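Local coordinates for cutm, flavoprotein of carbon monoxide dehydrogenase (Hydrogenophaga pseudoflava, PDB 1FFV) that carries FAD as the flavoprotein subunit of carbon monoxide dehydrogenase, probably passing electrons from CO oxidation on to an external acceptor, at residues P121-H125 with D192-A196. Numbering follows the deposited sequence.
With FAD (flavin-adenine dinucleotide), chain J.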
ATOM      1  N   PRO C 121     -17.567 -29.516  38.534  1.00 30.61           N
ATOM      2  CA  PRO C 121     -16.803 -29.977  39.707  1.00 30.02           C
ATOM      3  C   PRO C 121     -15.502 -29.177  39.796  1.00 29.55           C
ATOM      4  O   PRO C 121     -14.900 -29.053  40.852  1.00 29.68           O
ATOM      5  CB  PRO C 121     -16.485 -31.437  39.368  1.00 30.20           C
ATOM      6  CG  PRO C 121     -17.506 -31.815  38.356  1.00 30.67           C
ATOM      7  CD  PRO C 121     -17.704 -30.591  37.534  1.00 29.87           C
ATOM      8  N   GLY C 122     -15.064 -28.661  38.657  1.00 28.63           N
ATOM      9  CA  GLY C 122     -13.846 -27.884  38.617  1.00 28.40           C
ATOM     10  C   GLY C 122     -13.959 -26.503  39.236  1.00 27.93           C
ATOM     11  O   GLY C 122     -12.949 -25.932  39.633  1.00 28.27           O
ATOM     12  N   ASN C 123     -15.169 -25.950  39.287  1.00 27.21           N
ATOM     13  CA  ASN C 123     -15.391 -24.623  39.858  1.00 26.13           C
ATOM     14  C   ASN C 123     -15.171 -24.597  41.383  1.00 25.82           C
ATOM     15  O   ASN C 123     -15.283 -25.627  42.052  1.00 25.22           O
ATOM     16  CB  ASN C 123     -16.790 -24.120  39.493  1.00 26.25           C
ATOM     17  CG  ASN C 123     -16.884 -23.600  38.055  1.00 26.12           C
ATOM     18  OD1 ASN C 123     -17.928 -23.074  37.684  1.00 27.20           O
ATOM     19  ND2 ASN C 123     -15.818 -23.716  37.271  1.00 24.71           N
ATOM     20  N   ASP C 124     -14.859 -23.420  41.922  1.00 25.48           N
ATOM     21  CA  ASP C 124     -14.582 -23.271  43.354  1.00 25.62           C
ATOM     22  C   ASP C 124     -15.770 -22.953  44.263  1.00 25.94           C
ATOM     23  O   ASP C 124     -15.840 -23.446  45.394  1.00 26.02           O
ATOM     24  CB  ASP C 124     -13.489 -22.221  43.571  1.00 25.34           C
ATOM     25  CG  ASP C 124     -12.187 -22.574  42.866  1.00 25.66           C
ATOM     26  OD1 ASP C 124     -11.568 -23.603  43.201  1.00 25.10           O
ATOM     27  OD2 ASP C 124     -11.780 -21.817  41.968  1.00 26.00           O
ATOM     28  N   HIS C 125     -16.704 -22.137  43.786  1.00 25.80           N
ATOM     29  CA  HIS C 125     -17.851 -21.772  44.605  1.00 25.94           C
ATOM     30  C   HIS C 125     -18.701 -22.923  45.102  1.00 25.88           C
ATOM     31  O   HIS C 125     -19.285 -22.820  46.178  1.00 26.39           O
ATOM     32  CB  HIS C 125     -18.710 -20.707  43.927  1.00 25.74           C
ATOM     33  CG  HIS C 125     -18.132 -19.336  44.034  1.00 26.32           C
ATOM     34  ND1 HIS C 125     -17.913 -18.720  45.247  1.00 26.49           N
ATOM     35  CD2 HIS C 125     -17.678 -18.481  43.090  1.00 26.60           C
ATOM     36  CE1 HIS C 125     -17.348 -17.544  45.047  1.00 26.39           C
ATOM     37  NE2 HIS C 125     -17.195 -17.374  43.746  1.00 27.09           N
ATOM     38  N   ASP C 192      -6.124 -21.293  36.663  1.00 34.22           N
ATOM     39  CA  ASP C 192      -6.498 -22.620  36.182  1.00 33.78           C
ATOM     40  C   ASP C 192      -7.405 -23.262  37.217  1.00 33.52           C
ATOM     41  O   ASP C 192      -7.466 -22.817  38.365  1.00 33.78           O
ATOM     42  CB  ASP C 192      -5.242 -23.479  35.982  1.00 33.77           C
ATOM     43  CG  ASP C 192      -5.525 -24.815  35.284  1.00 34.10           C
ATOM     44  OD1 ASP C 192      -6.581 -24.980  34.639  1.00 34.85           O
ATOM     45  OD2 ASP C 192      -4.658 -25.708  35.360  1.00 33.94           O
ATOM     46  N   TRP C 193      -8.135 -24.291  36.804  1.00 32.94           N
ATOM     47  CA  TRP C 193      -9.014 -25.001  37.718  1.00 32.58           C
ATOM     48  C   TRP C 193      -8.169 -25.874  38.630  1.00 32.04           C
ATOM     49  O   TRP C 193      -7.080 -26.310  38.264  1.00 32.42           O
ATOM     50  CB  TRP C 193     -10.039 -25.828  36.945  1.00 32.75           C
ATOM     51  CG  TRP C 193     -11.116 -24.975  36.332  1.00 33.33           C
ATOM     52  CD1 TRP C 193     -12.336 -24.676  36.877  1.00 33.43           C
ATOM     53  CD2 TRP C 193     -11.077 -24.322  35.060  1.00 33.38           C
ATOM     54  NE1 TRP C 193     -13.060 -23.884  36.022  1.00 33.48           N
ATOM     55  CE2 TRP C 193     -12.313 -23.652  34.896  1.00 33.56           C
ATOM     56  CE3 TRP C 193     -10.120 -24.235  34.042  1.00 33.80           C
ATOM     57  CZ2 TRP C 193     -12.618 -22.909  33.748  1.00 33.59           C
ATOM     58  CZ3 TRP C 193     -10.420 -23.496  32.906  1.00 34.01           C
ATOM     59  CH2 TRP C 193     -11.665 -22.841  32.768  1.00 34.09           C
ATOM     60  N   ALA C 194      -8.654 -26.088  39.840  1.00 31.62           N
ATOM     61  CA  ALA C 194      -7.928 -26.884  40.810  1.00 31.13           C
ATOM     62  C   ALA C 194      -7.737 -28.334  40.397  1.00 30.96           C
ATOM     63  O   ALA C 194      -8.588 -28.916  39.713  1.00 31.05           O
ATOM     64  CB  ALA C 194      -8.642 -26.835  42.149  1.00 30.85           C
ATOM     65  N   THR C 195      -6.582 -28.885  40.760  1.00 29.92           N
ATOM     66  CA  THR C 195      -6.304 -30.296  40.530  1.00 29.32           C
ATOM     67  C   THR C 195      -7.054 -30.971  41.691  1.00 28.77           C
ATOM     68  O   THR C 195      -7.580 -32.074  41.569  1.00 28.79           O
ATOM     69  CB  THR C 195      -4.795 -30.605  40.651  1.00 29.53           C
ATOM     70  OG1 THR C 195      -4.083 -29.938  39.601  1.00 29.58           O
ATOM     71  CG2 THR C 195      -4.548 -32.100  40.552  1.00 28.84           C
ATOM     72  N   ALA C 196      -7.096 -30.264  42.817  1.00 27.71           N
ATOM     73  CA  ALA C 196      -7.776 -30.692  44.026  1.00 27.08           C
ATOM     74  C   ALA C 196      -7.864 -29.468  44.936  1.00 26.52           C
ATOM     75  O   ALA C 196      -6.977 -28.619  44.930  1.00 26.48           O
ATOM     76  CB  ALA C 196      -7.004 -31.806  44.707  1.00 26.71           C
TER
HETATM   77  PA  FAD J1922     -22.230 -18.186  32.429  1.00 29.21           P
HETATM   78  O1A FAD J1922     -23.435 -17.554  31.865  1.00 29.41           O
HETATM   79  O2A FAD J1922     -21.131 -18.336  31.650  1.00 30.00           O
HETATM   80  O5B FAD J1922     -22.727 -19.539  32.818  1.00 29.44           O
HETATM   81  C5B FAD J1922     -23.837 -19.674  33.682  1.00 30.73           C
HETATM   82  C4B FAD J1922     -24.372 -21.092  33.534  1.00 30.24           C
HETATM   83  O4B FAD J1922     -25.329 -21.204  34.632  1.00 29.94           O
HETATM   84  C3B FAD J1922     -25.264 -21.353  32.350  1.00 30.34           C
HETATM   85  O3B FAD J1922     -25.648 -22.666  32.154  1.00 29.91           O
HETATM   86  C2B FAD J1922     -26.361 -20.355  32.655  1.00 29.66           C
HETATM   87  O2B FAD J1922     -27.463 -20.573  31.843  1.00 30.02           O
HETATM   88  C1B FAD J1922     -26.614 -20.637  34.103  1.00 29.68           C
HETATM   89  N9A FAD J1922     -26.825 -19.487  34.965  1.00 29.29           N
HETATM   90  C8A FAD J1922     -26.018 -18.387  35.106  1.00 28.92           C
HETATM   91  N7A FAD J1922     -26.493 -17.508  35.985  1.00 29.07           N
HETATM   92  C5A FAD J1922     -27.666 -18.063  36.430  1.00 28.88           C
HETATM   93  C6A FAD J1922     -28.645 -17.604  37.404  1.00 28.68           C
HETATM   94  N6A FAD J1922     -28.561 -16.478  38.060  1.00 28.45           N
HETATM   95  N1A FAD J1922     -29.699 -18.450  37.582  1.00 29.19           N
HETATM   96  C2A FAD J1922     -29.824 -19.625  36.926  1.00 28.87           C
HETATM   97  N3A FAD J1922     -28.980 -20.127  36.027  1.00 29.60           N
HETATM   98  C4A FAD J1922     -27.906 -19.312  35.813  1.00 29.04           C
HETATM   99  N1  FAD J1922     -14.172 -20.789  37.772  1.00 29.93           N
HETATM  100  C2  FAD J1922     -13.731 -21.226  38.943  1.00 29.80           C
HETATM  101  O2  FAD J1922     -14.481 -21.492  39.823  1.00 30.34           O
HETATM  102  N3  FAD J1922     -12.355 -21.404  39.224  1.00 29.58           N
HETATM  103  C4  FAD J1922     -11.395 -21.132  38.288  1.00 29.96           C
HETATM  104  O4  FAD J1922     -10.224 -21.294  38.567  1.00 30.70           O
HETATM  105  C4X FAD J1922     -11.859 -20.657  36.995  1.00 30.09           C
HETATM  106  N5  FAD J1922     -10.967 -20.376  36.041  1.00 29.50           N
HETATM  107  C5X FAD J1922     -11.449 -19.934  34.849  1.00 29.49           C
HETATM  108  C6  FAD J1922     -10.506 -19.646  33.862  1.00 28.92           C
HETATM  109  C7  FAD J1922     -10.878 -19.198  32.635  1.00 29.44           C
HETATM  110  C7M FAD J1922      -9.834 -18.900  31.587  1.00 29.82           C
HETATM  111  C8  FAD J1922     -12.271 -19.003  32.329  1.00 29.34           C
HETATM  112  C8M FAD J1922     -12.713 -18.508  30.972  1.00 28.68           C
HETATM  113  C9  FAD J1922     -13.234 -19.282  33.310  1.00 29.43           C
HETATM  114  C9A FAD J1922     -12.829 -19.741  34.557  1.00 29.73           C
HETATM  115  N10 FAD J1922     -13.754 -20.047  35.597  1.00 29.77           N
HETATM  116  C10 FAD J1922     -13.298 -20.492  36.783  1.00 29.94           C
HETATM  117  C1' FAD J1922     -15.219 -19.835  35.352  1.00 30.05           C
HETATM  118  C2' FAD J1922     -16.040 -18.547  35.825  1.00 30.24           C
HETATM  119  O2' FAD J1922     -15.422 -18.752  37.068  1.00 30.18           O
HETATM  120  C3' FAD J1922     -17.210 -19.294  35.215  1.00 31.08           C
HETATM  121  O3' FAD J1922     -17.037 -17.952  34.706  1.00 31.07           O
HETATM  122  C4' FAD J1922     -18.629 -18.800  35.400  1.00 30.88           C
HETATM  123  O4' FAD J1922     -18.456 -20.212  35.748  1.00 30.48           O
HETATM  124  C5' FAD J1922     -19.896 -19.385  34.765  1.00 30.09           C
HETATM  125  O5' FAD J1922     -20.289 -18.015  35.515  1.00 29.13           O
HETATM  126  P   FAD J1922     -20.824 -16.911  34.601  1.00 28.06           P
HETATM  127  O1P FAD J1922     -21.255 -15.796  35.581  1.00 28.43           O
HETATM  128  O2P FAD J1922     -19.913 -16.476  33.653  1.00 29.20           O
HETATM  129  O3P FAD J1922     -21.947 -17.477  33.833  1.00 29.34           O
HETATM  130  O   HOH W   1     -10.934 -24.550  40.767  1.00 21.57           O
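The broad indole of Trp193, suited to a broad flavin, lays one face, inclined and off-centre, over the middle of the isoalloxazine, with its CZ2 3.3 Å from FAD C9A; CG anti to the carbonyl carbon (chi1 -74°) carries the ring there. At its pyrrole edge, near the ring plane, CD1 lies 3.1 Å from Gly122 O, and the amide of Asn123 runs alongside, tilted only 9° from the indole. Glycine suits this place because a beta carbon would crowd CD1, at about 3.3 Å. At the pyrimidine edge of the flavin, Asp124 grips the cofactor twice: its backbone N donates to FAD O2 (2.9 Å), and its OD2 accepts from FAD N3 (2.8 Å), a pairing a carboxylate is well made for. Lys185 forms a salt bridge with OD2, and Tyr183 hydrogen-bonds to OD1. Loop 121-125 belongs to the FAD-binding domain of the molybdopterin dehydrogenase family and 192-196 to the CO dehydrogenase flavoprotein C-terminal domain, so the flavin is held where the two meet. Replacing Trp193 by an alanine would probably strip the isoalloxazine of this aromatic cover and open a gap beside Gly122. One water ties the loops together, donating to Gly122 O (2.7 Å) and Asp124 OD1 while accepting from Ala194 N (2.9 Å).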